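PDB 4YWE: putative aldehyde dehydrogenase from Burkholderia cenocepacia, which probably oxidises aldehydes to carboxylic acids with NAD or NADP as acceptor, and binds calcium and magnesium ions. Local coordinates for residues L317-S322 and Y370-L375. Numbering follows the deposited sequence.
Sequences LRVGPS and YQAPAL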
ATOM      1  N   LEU A 317       9.967 -44.389 -12.413  1.00 26.54           N
ATOM      2  CA  LEU A 317      10.432 -43.770 -11.178  1.00 24.35           C
ATOM      3  C   LEU A 317      11.192 -44.775 -10.320  1.00 24.59           C
ATOM      4  O   LEU A 317      10.736 -45.898 -10.113  1.00 24.17           O
ATOM      5  CB  LEU A 317       9.254 -43.187 -10.399  1.00 22.29           C
ATOM      6  CG  LEU A 317       8.515 -42.041 -11.093  1.00 22.34           C
ATOM      7  CD1 LEU A 317       7.261 -41.663 -10.322  1.00 21.72           C
ATOM      8  CD2 LEU A 317       9.431 -40.838 -11.256  1.00 22.13           C
ATOM      9  N   ARG A 318      12.354 -44.364  -9.822  1.00 23.25           N
ATOM     10  CA  ARG A 318      13.184 -45.239  -9.003  1.00 26.11           C
ATOM     11  C   ARG A 318      13.335 -44.690  -7.587  1.00 27.47           C
ATOM     12  O   ARG A 318      13.570 -43.497  -7.392  1.00 22.95           O
ATOM     13  CB  ARG A 318      14.559 -45.426  -9.646  1.00 28.45           C
ATOM     14  N   VAL A 319      13.195 -45.574  -6.603  1.00 30.50           N
ATOM     15  CA  VAL A 319      13.313 -45.193  -5.201  1.00 31.39           C
ATOM     16  C   VAL A 319      14.515 -45.876  -4.568  1.00 33.09           C
ATOM     17  O   VAL A 319      14.673 -47.092  -4.666  1.00 35.46           O
ATOM     18  CB  VAL A 319      12.031 -45.531  -4.423  1.00 33.24           C
ATOM     19  CG1 VAL A 319      12.153 -45.079  -2.976  1.00 32.30           C
ATOM     20  CG2 VAL A 319      10.833 -44.885  -5.083  1.00 33.66           C
ATOM     21  N   GLY A 320      15.361 -45.090  -3.914  1.00 33.90           N
ATOM     22  CA  GLY A 320      16.533 -45.625  -3.251  1.00 31.99           C
ATOM     23  C   GLY A 320      16.994 -44.749  -2.105  1.00 29.69           C
ATOM     24  O   GLY A 320      16.297 -43.807  -1.725  1.00 27.63           O
ATOM     25  N   PRO A 321      18.169 -45.061  -1.540  1.00 30.03           N
ATOM     26  CA  PRO A 321      18.766 -44.263  -0.465  1.00 28.92           C
ATOM     27  C   PRO A 321      18.927 -42.798  -0.857  1.00 29.83           C
ATOM     28  O   PRO A 321      19.010 -42.482  -2.045  1.00 30.06           O
ATOM     29  CB  PRO A 321      20.130 -44.924  -0.253  1.00 30.91           C
ATOM     30  CG  PRO A 321      19.941 -46.325  -0.711  1.00 33.46           C
ATOM     31  CD  PRO A 321      18.984 -46.245  -1.864  1.00 33.00           C
ATOM     32  N   SER A 322      18.966 -41.918   0.138  1.00 30.35           N
ATOM     33  CA  SER A 322      19.120 -40.489  -0.104  1.00 27.53           C
ATOM     34  C   SER A 322      20.433 -40.172  -0.819  1.00 26.78           C
ATOM     35  O   SER A 322      20.487 -39.278  -1.663  1.00 26.44           O
ATOM     36  CB  SER A 322      19.043 -39.719   1.214  1.00 27.54           C
ATOM     37  OG  SER A 322      19.587 -38.421   1.072  1.00 34.30           O
ATOM     38  N   TYR A 370      10.981 -47.530   2.540  1.00 26.73           N
ATOM     39  CA  TYR A 370      10.815 -47.154   1.142  1.00 24.77           C
ATOM     40  C   TYR A 370       9.403 -47.417   0.629  1.00 26.83           C
ATOM     41  O   TYR A 370       8.796 -48.445   0.931  1.00 28.48           O
ATOM     42  CB  TYR A 370      11.838 -47.894   0.277  1.00 24.17           C
ATOM     43  CG  TYR A 370      13.265 -47.514   0.596  1.00 26.29           C
ATOM     44  CD1 TYR A 370      13.845 -46.385   0.034  1.00 23.85           C
ATOM     45  CD2 TYR A 370      14.029 -48.276   1.470  1.00 30.78           C
ATOM     46  CE1 TYR A 370      15.145 -46.028   0.328  1.00 26.38           C
ATOM     47  CE2 TYR A 370      15.334 -47.927   1.769  1.00 32.54           C
ATOM     48  CZ  TYR A 370      15.886 -46.801   1.194  1.00 30.94           C
ATOM     49  OH  TYR A 370      17.182 -46.447   1.488  1.00 32.88           O
ATOM     50  N   GLN A 371       8.890 -46.468  -0.145  1.00 26.38           N
ATOM     51  CA  GLN A 371       7.569 -46.582  -0.745  1.00 27.08           C
ATOM     52  C   GLN A 371       7.584 -46.007  -2.156  1.00 26.83           C
ATOM     53  O   GLN A 371       7.806 -44.810  -2.347  1.00 26.65           O
ATOM     54  CB  GLN A 371       6.522 -45.864   0.110  1.00 25.15           C
ATOM     55  CG  GLN A 371       5.161 -45.736  -0.555  1.00 25.93           C
ATOM     56  CD  GLN A 371       4.509 -47.079  -0.817  1.00 28.53           C
ATOM     57  OE1 GLN A 371       4.154 -47.802   0.114  1.00 30.30           O
ATOM     58  NE2 GLN A 371       4.353 -47.423  -2.088  1.00 31.30           N
ATOM     59  N   ALA A 372       7.357 -46.866  -3.142  1.00 27.93           N
ATOM     60  CA  ALA A 372       7.347 -46.445  -4.536  1.00 27.31           C
ATOM     61  C   ALA A 372       6.134 -45.570  -4.826  1.00 22.79           C
ATOM     62  O   ALA A 372       5.049 -45.821  -4.302  1.00 23.34           O
ATOM     63  CB  ALA A 372       7.361 -47.656  -5.454  1.00 30.09           C
ATOM     64  N   PRO A 373       6.320 -44.530  -5.654  1.00 18.75           N
ATOM     65  CA  PRO A 373       5.206 -43.674  -6.070  1.00 21.27           C
ATOM     66  C   PRO A 373       4.117 -44.475  -6.770  1.00 25.04           C
ATOM     67  O   PRO A 373       4.431 -45.349  -7.574  1.00 28.25           O
ATOM     68  CB  PRO A 373       5.864 -42.681  -7.030  1.00 20.53           C
ATOM     69  CG  PRO A 373       7.294 -42.648  -6.611  1.00 21.46           C
ATOM     70  CD  PRO A 373       7.604 -44.054  -6.192  1.00 20.33           C
ATOM     71  N   ALA A 374       2.859 -44.185  -6.459  1.00 25.59           N
ATOM     72  CA  ALA A 374       1.751 -44.969  -6.987  1.00 23.41           C
ATOM     73  C   ALA A 374       0.745 -44.099  -7.727  1.00 19.77           C
ATOM     74  O   ALA A 374       0.362 -43.030  -7.252  1.00 19.88           O
ATOM     75  CB  ALA A 374       1.063 -45.729  -5.863  1.00 22.99           C
ATOM     76  N   LEU A 375       0.321 -44.568  -8.896  1.00 20.07           N
ATOM     77  CA  LEU A 375      -0.698 -43.883  -9.679  1.00 20.96           C
ATOM     78  C   LEU A 375      -1.979 -44.705  -9.724  1.00 23.11           C
ATOM     79  O   LEU A 375      -2.006 -45.792 -10.302  1.00 24.65           O
ATOM     80  CB  LEU A 375      -0.202 -43.616 -11.099  1.00 22.63           C
ATOM     81  CG  LEU A 375      -1.259 -43.081 -12.068  1.00 18.52           C
ATOM     82  CD1 LEU A 375      -1.697 -41.675 -11.679  1.00 17.75           C
ATOM     83  CD2 LEU A 375      -0.741 -43.114 -13.494  1.00 19.07           C
TER
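Y370 lays its ring along the turn that V319, G320 and P321 make as the chain leaves strand 318-319. One ring edge faces the first segment: CD1 of Y370 lies 3.7 Å from CG1 of V319, and next to it CE1 of Y370 meets the carbonyl O of G320 at 3.2 Å, both partners lying near the plane of the ring. With CG opposite the carbonyl carbon about CA-CB (chi1 -64°), the phenol extends past the V319 methyl and reaches P321, whose side chain it crosses at about a right angle. Its OH comes to 3.5 Å from P321 CG, while its hydrogen bond is to the backbone O of S35, which ties the tyrosine to the N-terminal part of the chain. Q371 turns away from 317-322 and bends its amide over the following residue, where NE2 donates to A372 O over 2.8 Å in a nearly straight bond (171°), in the plane of both the amide and the carbonyl. The two segments run roughly antiparallel (161°) but share no hydrogen bond; in the mixed sheet of this aldehyde dehydrogenase fold, strand 354-360 lies between 318-319 and 374-376, and V360 of that strand touches both V319 and Y370. CA of A372 lies 3.9 Å from V319 CG2. That same methyl packs on P373 CD at 3.5 Å. On P373, CB and CG receive CD1 of L317, the nearer carbon being CB at 3.7 Å, and F314 of helix 303-315 also touches the proline.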